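Local coordinates for protein glycosyltransferase (Streptomyces viridochromogenes, PDB 2IV3) that binds UDP and probably transfers a sugar from a nucleotide-activated donor to an acceptor, as a glycosyltransferase of the GT-B fold, at residues A150-A155 with R224-L229; F164-G169 with V192-A197; R170-K175 with A197-Y202. All blocks are in the same frame, centred on the assembly; numbering follows the deposited sequence.

Contact 1: A150-A155 with R224-L229; sequences ARYRSA and RRLDLL. With UDP (uridine-5'-diphosphate), chain E.
R153 holds D227 side-on: NE and NH2 both donate to OD1, NH2 at 2.7 Å from it in a salt bridge. OD1 lies close to the guanidinium plane; that plane and the carboxylate are 57° apart, and both bonds go to one oxygen. The second polar link is R225 NH2 to Y152 OH, 2.9 Å and nearly straight at 163°. R225 NH2 also reaches O2' of the UDP ribose at 2.9 Å, with NE donating to the same oxygen, and R225 NH2 forms a salt bridge with E260 as well. Y152 is thus a second-shell residue behind a UDP-binding arginine. The contact joins the loop before strand 165-168 to helix 222-231 in the nucleotide-binding domain of a GT-B fold. One water bridges the backbones, donating to L226 O at 2.8 Å and accepting weakly from R153 N. Packing centres on L226: its CB sits over one face of the R153 guanidinium, while CD2 meets Y152 CD1 obliquely at 3.3 Å. With Y152 CG beside the backbone N (chi1 -70°), the ring reaches helix 222-231, and its edge meets L229 CD2 at 3.7 Å from CE1.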
loop_
_atom_site.group_PDB
_atom_site.type_symbol
_atom_site.label_atom_id
_atom_site.label_comp_id
_atom_site.label_asym_id
_atom_site.label_seq_id
_atom_site.Cartn_x
_atom_site.Cartn_y
_atom_site.Cartn_z
ATOM N N ALA A 150 26.894 -14.058 -7.614
ATOM C CA ALA A 150 27.576 -14.718 -6.490
ATOM C C ALA A 150 26.624 -15.000 -5.344
ATOM O O ALA A 150 26.946 -15.757 -4.466
ATOM C CB ALA A 150 28.759 -13.853 -6.008
ATOM N N ARG A 151 25.466 -14.336 -5.363
ATOM C CA ARG A 151 24.384 -14.521 -4.386
ATOM C C ARG A 151 23.437 -15.700 -4.662
ATOM O O ARG A 151 22.561 -15.998 -3.847
ATOM C CB ARG A 151 23.543 -13.250 -4.314
ATOM C CG ARG A 151 24.241 -12.037 -3.665
ATOM C CD ARG A 151 24.338 -12.189 -2.174
ATOM N NE ARG A 151 24.790 -10.946 -1.571
ATOM C CZ ARG A 151 24.899 -10.729 -0.254
ATOM N NH1 ARG A 151 24.588 -11.681 0.633
ATOM N NH2 ARG A 151 25.335 -9.549 0.168
ATOM N N TYR A 152 23.611 -16.335 -5.816
ATOM C CA TYR A 152 22.671 -17.299 -6.357
ATOM C C TYR A 152 23.393 -18.561 -6.798
ATOM O O TYR A 152 24.600 -18.708 -6.579
ATOM C CB TYR A 152 21.834 -16.648 -7.496
ATOM C CG TYR A 152 20.876 -15.618 -6.901
ATOM C CD1 TYR A 152 19.627 -16.003 -6.400
ATOM C CD2 TYR A 152 21.264 -14.279 -6.758
ATOM C CE1 TYR A 152 18.809 -15.085 -5.770
ATOM C CE2 TYR A 152 20.456 -13.359 -6.156
ATOM C CZ TYR A 152 19.227 -13.744 -5.671
ATOM O OH TYR A 152 18.424 -12.801 -5.068
ATOM N N ARG A 153 22.667 -19.493 -7.392
ATOM C CA ARG A 153 23.314 -20.677 -7.932
ATOM C C ARG A 153 23.991 -20.337 -9.231
ATOM O O ARG A 153 23.572 -19.428 -9.962
ATOM C CB ARG A 153 22.321 -21.831 -8.096
ATOM C CG ARG A 153 21.628 -22.232 -6.794
ATOM C CD ARG A 153 22.539 -23.036 -5.881
ATOM N NE ARG A 153 21.899 -23.434 -4.617
ATOM C CZ ARG A 153 22.371 -23.163 -3.394
ATOM N NH1 ARG A 153 23.503 -22.481 -3.223
ATOM N NH2 ARG A 153 21.689 -23.570 -2.334
ATOM N N SER A 154 25.096 -21.011 -9.477
ATOM C CA SER A 154 25.834 -20.827 -10.703
ATOM C C SER A 154 25.565 -22.005 -11.643
ATOM O O SER A 154 24.736 -22.910 -11.362
ATOM C CB SER A 154 27.329 -20.714 -10.392
ATOM O OG SER A 154 27.736 -21.743 -9.494
ATOM N N ALA A 155 26.243 -21.987 -12.780
ATOM C CA ALA A 155 26.217 -23.136 -13.659
ATOM C C ALA A 155 26.956 -24.266 -12.936
ATOM O O ALA A 155 26.462 -25.378 -12.845
ATOM C CB ALA A 155 26.879 -22.793 -14.999
ATOM N N ARG A 224 17.031 -23.257 0.716
ATOM C CA ARG A 224 15.800 -23.578 -0.039
ATOM C C ARG A 224 15.479 -22.502 -1.116
ATOM O O ARG A 224 15.346 -22.818 -2.305
ATOM C CB ARG A 224 14.577 -23.936 0.820
ATOM C CG ARG A 224 13.384 -24.384 -0.054
ATOM C CD ARG A 224 12.427 -25.493 0.437
ATOM N NE ARG A 224 11.542 -25.073 1.514
ATOM C CZ ARG A 224 10.305 -25.538 1.743
ATOM N NH1 ARG A 224 9.743 -26.461 0.959
ATOM N NH2 ARG A 224 9.608 -25.077 2.784
ATOM N N ARG A 225 15.426 -21.235 -0.731
ATOM C CA ARG A 225 15.116 -20.195 -1.742
ATOM C C ARG A 225 15.973 -20.318 -3.019
ATOM O O ARG A 225 15.445 -20.460 -4.133
ATOM C CB ARG A 225 15.186 -18.806 -1.154
ATOM C CG ARG A 225 14.654 -17.755 -2.075
ATOM C CD ARG A 225 15.059 -16.429 -1.497
ATOM N NE ARG A 225 14.998 -15.257 -2.378
ATOM C CZ ARG A 225 16.073 -14.672 -2.901
ATOM N NH1 ARG A 225 17.267 -15.228 -2.725
ATOM N NH2 ARG A 225 15.958 -13.565 -3.653
ATOM N N LEU A 226 17.290 -20.314 -2.822
ATOM C CA LEU A 226 18.292 -20.405 -3.883
ATOM C C LEU A 226 18.155 -21.631 -4.801
ATOM O O LEU A 226 18.329 -21.495 -6.021
ATOM C CB LEU A 226 19.695 -20.360 -3.254
ATOM C CG LEU A 226 20.126 -19.001 -2.706
ATOM C CD1 LEU A 226 21.557 -19.023 -2.218
ATOM C CD2 LEU A 226 19.995 -18.016 -3.821
ATOM N N ASP A 227 17.900 -22.803 -4.200
ATOM C CA ASP A 227 17.731 -24.060 -4.910
ATOM C C ASP A 227 16.463 -24.003 -5.731
ATOM O O ASP A 227 16.396 -24.582 -6.825
ATOM C CB ASP A 227 17.570 -25.274 -3.938
ATOM C CG ASP A 227 18.886 -25.796 -3.364
ATOM O OD1 ASP A 227 19.971 -25.229 -3.585
ATOM O OD2 ASP A 227 18.830 -26.835 -2.669
ATOM N N LEU A 228 15.438 -23.371 -5.164
ATOM C CA LEU A 228 14.123 -23.333 -5.782
ATOM C C LEU A 228 14.143 -22.474 -7.009
ATOM O O LEU A 228 13.570 -22.839 -8.033
ATOM C CB LEU A 228 13.077 -22.776 -4.815
ATOM C CG LEU A 228 12.582 -23.761 -3.773
ATOM C CD1 LEU A 228 11.513 -23.101 -2.893
ATOM C CD2 LEU A 228 12.081 -25.010 -4.482
ATOM N N LEU A 229 14.766 -21.306 -6.873
ATOM C CA LEU A 229 15.041 -20.439 -7.986
ATOM C C LEU A 229 15.825 -21.193 -9.058
ATOM O O LEU A 229 15.602 -20.974 -10.232
ATOM C CB LEU A 229 15.837 -19.226 -7.499
ATOM C CG LEU A 229 15.280 -17.790 -7.369
ATOM C CD1 LEU A 229 13.794 -17.609 -7.580
ATOM C CD2 LEU A 229 15.711 -17.132 -6.063
HETATM N N1 UDP E . 10.804 -13.895 -1.591
HETATM C C2 UDP E . 11.472 -14.756 -0.702
HETATM N N3 UDP E . 10.805 -15.817 -0.190
HETATM C C4 UDP E . 9.532 -16.052 -0.519
HETATM C C5 UDP E . 8.849 -15.227 -1.388
HETATM C C6 UDP E . 9.527 -14.125 -1.914
HETATM O O2 UDP E . 12.669 -14.534 -0.393
HETATM O O4 UDP E . 8.951 -17.023 -0.066
HETATM C "C1'" UDP E . 11.509 -12.718 -2.144
HETATM C "C2'" UDP E . 11.860 -12.763 -3.635
HETATM O "O2'" UDP E . 13.049 -13.460 -3.980
HETATM C "C3'" UDP E . 12.076 -11.299 -3.949
HETATM C "C4'" UDP E . 10.994 -10.646 -3.097
HETATM O "O4'" UDP E . 10.614 -11.608 -2.080
HETATM O "O3'" UDP E . 13.396 -10.926 -3.544
HETATM C "C5'" UDP E . 9.780 -10.418 -3.971
HETATM O "O5'" UDP E . 9.881 -9.101 -4.442
HETATM P PA UDP E . 9.179 -8.636 -5.816
HETATM O O1A UDP E . 9.675 -7.222 -6.252
HETATM O O2A UDP E . 9.313 -9.639 -6.971
HETATM O O3A UDP E . 7.627 -8.530 -5.431
HETATM P PB UDP E . 7.087 -7.416 -4.383
HETATM O O1B UDP E . 6.489 -6.208 -5.143
HETATM O O2B UDP E . 8.352 -6.929 -3.447
HETATM O O3B UDP E . 6.071 -8.080 -3.455
HETATM O O HOH W 1 19.374 -19.166 -7.190
#

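Contact 2: F164-G169 with V192-A197; sequences FLLFMG and VLAGPA. With UDP (uridine-5'-diphosphate), chain E.
V192 N donates to L165 O at 2.8 Å, the first of four backbone bonds that pair strands 165-168 and 191-194 in parallel; the axes of 165-168 and 192-194 pass 4.8 Å apart at their closest and run 14° from parallel. The two strands and helix 177-187 form a beta-alpha-beta unit of the Rossmann-like nucleotide-binding domain of a GT-B fold. F167 is bonded through both its backbone polar atoms: its N gives an almost straight bond to V192 O, 178° at the hydrogen, and its O accepts from A194 N, which approaches tilted from the carbonyl plane. G169 N closes the series with a longer bond of 3.2 Å to A194 O. L166 turns its backbone polar groups to the other neighbour, strand 234-237, by bonds with A234 and L236, while L193 pairs outward with E215. V192 O and A194 O, each already bonded to an N-H, take a further CA-H contact from L166 and M168 respectively; G169 O takes one from G195 CA.

L166, M168, V192 and A194 put their side chains on one face of the sheet, F167 and L193 on the other. V192 CG2 sits over one face of the F164 ring, 3.9 Å from its centroid, in a CH-pi contact, and V192 CG1 is pressed tightly against L166 CD1. On the opposite face F167 and L193 lie side by side. The strand ends meet the uracil: M168, its CG anti to the backbone N (chi1 -177°), brings CG within 3.5 Å of UDP C6. Beyond the paired strands, G195 CA comes within 3.3 Å of UDP O4.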
loop_
_atom_site.group_PDB
_atom_site.type_symbol
_atom_site.label_atom_id
_atom_site.label_comp_id
_atom_site.label_asym_id
_atom_site.label_seq_id
_atom_site.Cartn_x
_atom_site.Cartn_y
_atom_site.Cartn_z
ATOM N N PHE A 164 8.981 -28.595 -12.068
ATOM C CA PHE A 164 7.955 -27.700 -11.517
ATOM C C PHE A 164 8.067 -26.236 -11.929
ATOM O O PHE A 164 9.149 -25.735 -12.285
ATOM C CB PHE A 164 7.871 -27.850 -9.986
ATOM C CG PHE A 164 9.049 -27.247 -9.239
ATOM C CD1 PHE A 164 9.162 -25.866 -9.083
ATOM C CD2 PHE A 164 10.029 -28.064 -8.686
ATOM C CE1 PHE A 164 10.241 -25.306 -8.397
ATOM C CE2 PHE A 164 11.109 -27.521 -7.998
ATOM C CZ PHE A 164 11.213 -26.148 -7.854
ATOM N N LEU A 165 6.928 -25.559 -11.880
ATOM C CA LEU A 165 6.876 -24.128 -12.107
ATOM C C LEU A 165 6.864 -23.412 -10.762
ATOM O O LEU A 165 6.399 -23.953 -9.781
ATOM C CB LEU A 165 5.628 -23.772 -12.911
ATOM C CG LEU A 165 5.465 -24.462 -14.265
ATOM C CD1 LEU A 165 4.087 -24.216 -14.801
ATOM C CD2 LEU A 165 6.506 -23.964 -15.239
ATOM N N LEU A 166 7.364 -22.190 -10.712
ATOM C CA LEU A 166 7.645 -21.595 -9.420
ATOM C C LEU A 166 7.072 -20.204 -9.310
ATOM O O LEU A 166 7.266 -19.376 -10.197
ATOM C CB LEU A 166 9.154 -21.586 -9.138
ATOM C CG LEU A 166 9.620 -21.082 -7.759
ATOM C CD1 LEU A 166 9.048 -21.906 -6.636
ATOM C CD2 LEU A 166 11.117 -21.077 -7.652
ATOM N N PHE A 167 6.335 -19.981 -8.223
ATOM C CA PHE A 167 5.903 -18.657 -7.820
ATOM C C PHE A 167 6.672 -18.302 -6.569
ATOM O O PHE A 167 6.799 -19.105 -5.625
ATOM C CB PHE A 167 4.380 -18.588 -7.577
ATOM C CG PHE A 167 3.869 -17.189 -7.214
ATOM C CD1 PHE A 167 3.270 -16.368 -8.182
ATOM C CD2 PHE A 167 3.957 -16.713 -5.908
ATOM C CE1 PHE A 167 2.777 -15.084 -7.852
ATOM C CE2 PHE A 167 3.486 -15.441 -5.566
ATOM C CZ PHE A 167 2.885 -14.622 -6.535
ATOM N N MET A 168 7.218 -17.098 -6.587
ATOM C CA MET A 168 7.968 -16.623 -5.438
ATOM C C MET A 168 7.649 -15.181 -5.088
ATOM O O MET A 168 8.333 -14.241 -5.533
ATOM C CB MET A 168 9.486 -16.882 -5.614
ATOM C CG MET A 168 10.278 -16.456 -4.412
ATOM S SD MET A 168 11.373 -17.682 -3.679
ATOM C CE MET A 168 10.568 -19.256 -3.959
ATOM N N GLY A 169 6.611 -14.988 -4.281
ATOM C CA GLY A 169 6.273 -13.630 -3.826
ATOM C C GLY A 169 5.139 -13.644 -2.823
ATOM O O GLY A 169 4.756 -14.724 -2.308
ATOM N N VAL A 192 4.757 -24.745 -7.613
ATOM C CA VAL A 192 5.330 -24.530 -6.299
ATOM C C VAL A 192 5.069 -23.078 -5.935
ATOM O O VAL A 192 5.532 -22.165 -6.609
ATOM C CB VAL A 192 6.819 -24.884 -6.215
ATOM C CG1 VAL A 192 7.410 -24.369 -4.904
ATOM C CG2 VAL A 192 6.984 -26.367 -6.285
ATOM N N LEU A 193 4.285 -22.894 -4.882
ATOM C CA LEU A 193 3.711 -21.614 -4.497
ATOM C C LEU A 193 4.482 -21.125 -3.296
ATOM O O LEU A 193 4.092 -21.335 -2.161
ATOM C CB LEU A 193 2.234 -21.833 -4.123
ATOM C CG LEU A 193 1.213 -20.686 -4.193
ATOM C CD1 LEU A 193 -0.010 -21.071 -3.373
ATOM C CD2 LEU A 193 1.764 -19.364 -3.698
ATOM N N ALA A 194 5.619 -20.497 -3.536
ATOM C CA ALA A 194 6.468 -20.124 -2.415
ATOM C C ALA A 194 6.209 -18.682 -2.001
ATOM O O ALA A 194 6.190 -17.799 -2.827
ATOM C CB ALA A 194 7.929 -20.372 -2.759
ATOM N N GLY A 195 5.958 -18.443 -0.722
ATOM C CA GLY A 195 5.656 -17.064 -0.294
ATOM C C GLY A 195 4.654 -16.916 0.835
ATOM O O GLY A 195 3.911 -17.869 1.150
ATOM N N PRO A 196 4.642 -15.720 1.463
ATOM C CA PRO A 196 3.626 -15.337 2.456
ATOM C C PRO A 196 2.223 -15.387 1.848
ATOM O O PRO A 196 1.969 -14.779 0.787
ATOM C CB PRO A 196 3.982 -13.894 2.809
ATOM C CG PRO A 196 5.376 -13.707 2.390
ATOM C CD PRO A 196 5.638 -14.655 1.252
ATOM N N ALA A 197 1.342 -16.134 2.499
ATOM C CA ALA A 197 -0.074 -16.100 2.164
ATOM C C ALA A 197 -0.744 -15.287 3.249
ATOM O O ALA A 197 -1.250 -15.837 4.248
ATOM C CB ALA A 197 -0.668 -17.492 2.105
HETATM N N1 UDP E . 10.804 -13.895 -1.591
HETATM C C2 UDP E . 11.472 -14.756 -0.702
HETATM N N3 UDP E . 10.805 -15.817 -0.190
HETATM C C4 UDP E . 9.532 -16.052 -0.519
HETATM C C5 UDP E . 8.849 -15.227 -1.388
HETATM C C6 UDP E . 9.527 -14.125 -1.914
HETATM O O2 UDP E . 12.669 -14.534 -0.393
HETATM O O4 UDP E . 8.951 -17.023 -0.066
HETATM C "C1'" UDP E . 11.509 -12.718 -2.144
HETATM C "C2'" UDP E . 11.860 -12.763 -3.635
HETATM O "O2'" UDP E . 13.049 -13.460 -3.980
HETATM C "C3'" UDP E . 12.076 -11.299 -3.949
HETATM C "C4'" UDP E . 10.994 -10.646 -3.097
HETATM O "O4'" UDP E . 10.614 -11.608 -2.080
HETATM O "O3'" UDP E . 13.396 -10.926 -3.544
HETATM C "C5'" UDP E . 9.780 -10.418 -3.971
HETATM O "O5'" UDP E . 9.881 -9.101 -4.442
HETATM P PA UDP E . 9.179 -8.636 -5.816
HETATM O O1A UDP E . 9.675 -7.222 -6.252
HETATM O O2A UDP E . 9.313 -9.639 -6.971
HETATM O O3A UDP E . 7.627 -8.530 -5.431
HETATM P PB UDP E . 7.087 -7.416 -4.383
HETATM O O1B UDP E . 6.489 -6.208 -5.143
HETATM O O2B UDP E . 8.352 -6.929 -3.447
HETATM O O3B UDP E . 6.071 -8.080 -3.455
#

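Contact 3: R170-K175 with A197-Y202; sequences RVSPHK and AWEPEY. With UDP (uridine-5'-diphosphate), chain E.
Y202 presents one face of its ring to P173: the proline CG stands over the ring centre, 4.0 Å from the centroid and only 7° off the normal, a clear CH-pi contact. The same ring turns an edge to the backbone of V171, whose O lies 3.3 Å from Y202 CD2, while the V171 side chain crosses that of Y202 obliquely, with CG1 near CE2. With CG anti to the backbone N (chi1 173°), the ring extends to the 170-175 loop. Y202 OH accepts from L178 N and donates to a water 2.6 Å away, which in turn donates to P173 O, so the hydroxyl is fixed at the start of helix 177-187.

The E199 and P173 side chains approach from opposite directions. Extended beyond CG, E199 brings its carboxylate to S172, whose OG donates to OE2 at 2.8 Å from above the carboxylate plane, 48° out of it. E199 is at the N-cap position of helix 200-209, and a second water ties the backbones together, donating to V171 O and accepting from E199 N at 3.0 Å. V171, the centre of an inverse gamma turn, rests its CB on A197 CA.

The contact thus joins the loops that follow two neighbouring strands of the GT-B nucleotide-binding domain. W198 packs on E201 of the second subunit, and E199, P200 and E201 on its W198. K175, at the far end of the loop, is a UDP-binding residue with a salt bridge to E252. Across the contact the S172-E199 bond is a side-chain link, with the other carboxylate oxygen, OE1, beside P173 CD, whereas the backbone carbonyls of V171 and P173 are satisfied by water.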
loop_
_atom_site.group_PDB
_atom_site.type_symbol
_atom_site.label_atom_id
_atom_site.label_comp_id
_atom_site.label_asym_id
_atom_site.label_seq_id
_atom_site.Cartn_x
_atom_site.Cartn_y
_atom_site.Cartn_z
ATOM N N ARG A 170 4.594 -12.461 -2.515
ATOM C CA ARG A 170 3.357 -12.445 -1.720
ATOM C C ARG A 170 2.161 -12.983 -2.513
ATOM O O ARG A 170 1.898 -12.564 -3.654
ATOM C CB ARG A 170 3.048 -11.116 -1.046
ATOM C CG ARG A 170 3.380 -11.093 0.429
ATOM C CD ARG A 170 2.413 -10.202 1.260
ATOM N NE ARG A 170 2.813 -8.786 1.325
ATOM C CZ ARG A 170 3.006 -7.986 0.258
ATOM N NH1 ARG A 170 2.841 -8.461 -0.985
ATOM N NH2 ARG A 170 3.383 -6.713 0.437
ATOM N N VAL A 171 1.501 -13.974 -1.916
ATOM C CA VAL A 171 0.317 -14.563 -2.497
ATOM C C VAL A 171 -0.834 -13.552 -2.359
ATOM O O VAL A 171 -1.770 -13.693 -1.551
ATOM C CB VAL A 171 -0.036 -15.927 -1.862
ATOM C CG1 VAL A 171 -1.231 -16.575 -2.600
ATOM C CG2 VAL A 171 1.178 -16.861 -1.826
ATOM N N SER A 172 -0.743 -12.529 -3.188
ATOM C CA SER A 172 -1.699 -11.457 -3.210
ATOM C C SER A 172 -2.219 -11.364 -4.638
ATOM O O SER A 172 -1.547 -11.846 -5.563
ATOM C CB SER A 172 -0.992 -10.163 -2.820
ATOM O OG SER A 172 -0.502 -10.333 -1.518
ATOM N N PRO A 173 -3.403 -10.744 -4.822
ATOM C CA PRO A 173 -4.027 -10.654 -6.128
ATOM C C PRO A 173 -3.218 -9.913 -7.192
ATOM O O PRO A 173 -3.168 -10.372 -8.333
ATOM C CB PRO A 173 -5.344 -9.919 -5.829
ATOM C CG PRO A 173 -5.616 -10.228 -4.398
ATOM C CD PRO A 173 -4.254 -10.115 -3.799
ATOM N N HIS A 174 -2.590 -8.801 -6.834
ATOM C CA HIS A 174 -1.884 -8.009 -7.820
ATOM C C HIS A 174 -0.580 -8.667 -8.265
ATOM O O HIS A 174 0.056 -8.164 -9.193
ATOM C CB HIS A 174 -1.597 -6.593 -7.305
ATOM C CG HIS A 174 -0.710 -6.571 -6.101
ATOM N ND1 HIS A 174 -1.190 -6.735 -4.820
ATOM C CD2 HIS A 174 0.630 -6.425 -5.982
ATOM C CE1 HIS A 174 -0.191 -6.678 -3.962
ATOM N NE2 HIS A 174 0.924 -6.510 -4.641
ATOM N N LYS A 175 -0.184 -9.760 -7.607
ATOM C CA LYS A 175 1.050 -10.473 -7.987
ATOM C C LYS A 175 0.654 -11.609 -8.901
ATOM O O LYS A 175 1.502 -12.226 -9.569
ATOM C CB LYS A 175 1.826 -11.013 -6.773
ATOM C CG LYS A 175 2.249 -9.978 -5.665
ATOM C CD LYS A 175 3.128 -8.853 -6.175
ATOM C CE LYS A 175 4.356 -9.374 -6.960
ATOM N NZ LYS A 175 4.950 -8.257 -7.799
ATOM N N ALA A 197 1.342 -16.134 2.499
ATOM C CA ALA A 197 -0.074 -16.100 2.164
ATOM C C ALA A 197 -0.744 -15.287 3.249
ATOM O O ALA A 197 -1.250 -15.837 4.248
ATOM C CB ALA A 197 -0.668 -17.492 2.105
ATOM N N TRP A 198 -0.731 -13.968 3.085
ATOM C CA TRP A 198 -1.359 -13.164 4.131
ATOM C C TRP A 198 -2.892 -13.000 4.001
ATOM O O TRP A 198 -3.582 -12.700 4.976
ATOM C CB TRP A 198 -0.543 -11.902 4.470
ATOM C CG TRP A 198 0.551 -12.281 5.463
ATOM C CD1 TRP A 198 0.738 -13.527 6.039
ATOM C CD2 TRP A 198 1.553 -11.433 6.032
ATOM N NE1 TRP A 198 1.802 -13.497 6.907
ATOM C CE2 TRP A 198 2.320 -12.223 6.925
ATOM C CE3 TRP A 198 1.882 -10.072 5.877
ATOM C CZ2 TRP A 198 3.398 -11.700 7.669
ATOM C CZ3 TRP A 198 2.966 -9.544 6.627
ATOM C CH2 TRP A 198 3.705 -10.367 7.509
ATOM N N GLU A 199 -3.410 -13.337 2.821
ATOM C CA GLU A 199 -4.800 -13.126 2.473
ATOM C C GLU A 199 -5.465 -14.481 2.280
ATOM O O GLU A 199 -5.244 -15.147 1.257
ATOM C CB GLU A 199 -4.846 -12.288 1.212
ATOM C CG GLU A 199 -3.791 -11.173 1.260
ATOM C CD GLU A 199 -3.877 -10.223 0.120
ATOM O OE1 GLU A 199 -4.957 -10.129 -0.498
ATOM O OE2 GLU A 199 -2.855 -9.552 -0.164
ATOM N N PRO A 200 -6.256 -14.903 3.285
ATOM C CA PRO A 200 -6.843 -16.249 3.366
ATOM C C PRO A 200 -7.805 -16.576 2.243
ATOM O O PRO A 200 -7.688 -17.641 1.661
ATOM C CB PRO A 200 -7.605 -16.255 4.707
ATOM C CG PRO A 200 -7.205 -15.044 5.428
ATOM C CD PRO A 200 -6.614 -14.063 4.442
ATOM N N GLU A 201 -8.739 -15.675 1.936
ATOM C CA GLU A 201 -9.829 -15.989 0.997
ATOM C C GLU A 201 -9.328 -16.123 -0.435
ATOM O O GLU A 201 -9.835 -16.942 -1.203
ATOM C CB GLU A 201 -10.975 -14.970 1.062
ATOM C CG GLU A 201 -11.533 -14.696 2.440
ATOM C CD GLU A 201 -10.802 -13.570 3.180
ATOM O OE1 GLU A 201 -9.699 -13.144 2.747
ATOM O OE2 GLU A 201 -11.356 -13.100 4.205
ATOM N N TYR A 202 -8.336 -15.312 -0.778
ATOM C CA TYR A 202 -7.700 -15.387 -2.075
ATOM C C TYR A 202 -6.890 -16.655 -2.206
ATOM O O TYR A 202 -6.945 -17.350 -3.207
ATOM C CB TYR A 202 -6.789 -14.179 -2.261
ATOM C CG TYR A 202 -5.941 -14.212 -3.497
ATOM C CD1 TYR A 202 -6.516 -14.297 -4.762
ATOM C CD2 TYR A 202 -4.529 -14.080 -3.406
ATOM C CE1 TYR A 202 -5.701 -14.281 -5.908
ATOM C CE2 TYR A 202 -3.736 -14.091 -4.513
ATOM C CZ TYR A 202 -4.316 -14.186 -5.767
ATOM O OH TYR A 202 -3.511 -14.175 -6.878
HETATM N N1 UDP E . 10.804 -13.895 -1.591
HETATM C C2 UDP E . 11.472 -14.756 -0.702
HETATM N N3 UDP E . 10.805 -15.817 -0.190
HETATM C C4 UDP E . 9.532 -16.052 -0.519
HETATM C C5 UDP E . 8.849 -15.227 -1.388
HETATM C C6 UDP E . 9.527 -14.125 -1.914
HETATM O O2 UDP E . 12.669 -14.534 -0.393
HETATM O O4 UDP E . 8.951 -17.023 -0.066
HETATM C "C1'" UDP E . 11.509 -12.718 -2.144
HETATM C "C2'" UDP E . 11.860 -12.763 -3.635
HETATM O "O2'" UDP E . 13.049 -13.460 -3.980
HETATM C "C3'" UDP E . 12.076 -11.299 -3.949
HETATM C "C4'" UDP E . 10.994 -10.646 -3.097
HETATM O "O4'" UDP E . 10.614 -11.608 -2.080
HETATM O "O3'" UDP E . 13.396 -10.926 -3.544
HETATM C "C5'" UDP E . 9.780 -10.418 -3.971
HETATM O "O5'" UDP E . 9.881 -9.101 -4.442
HETATM P PA UDP E . 9.179 -8.636 -5.816
HETATM O O1A UDP E . 9.675 -7.222 -6.252
HETATM O O2A UDP E . 9.313 -9.639 -6.971
HETATM O O3A UDP E . 7.627 -8.530 -5.431
HETATM P PB UDP E . 7.087 -7.416 -4.383
HETATM O O1B UDP E . 6.489 -6.208 -5.143
HETATM O O2B UDP E . 8.352 -6.929 -3.447
HETATM O O3B UDP E . 6.071 -8.080 -3.455
HETATM O O HOH W 2 -2.700 -15.142 0.549
HETATM O O HOH W 3 -0.132 -12.189 1.269
HETATM O O HOH W 4 -4.661 -12.889 -8.762
#

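How the contacts relate
Each contact meets a different part of UDP: contact 1 reaches the ribose, contact 2 the uracil, and contact 3 the diphosphate, where K175 NZ is 3.6 Å from UDP O3A. Contacts 1 and 2 have centres about 15 Å apart and touch directly, R225 CG lying 3.7 Å from M168 SD, while L228 packs on F164 and L166. Contacts 2 and 3 are closer, centres about 11 Å apart, and share A197; V171 N lies 2.9 Å from P196 O, a probable hydrogen bond. Contacts 1 and 3 do not meet, their nearest atoms being about 11 Å apart. Along the chain, contacts 2 and 3 interleave within the loop closed by contact 1.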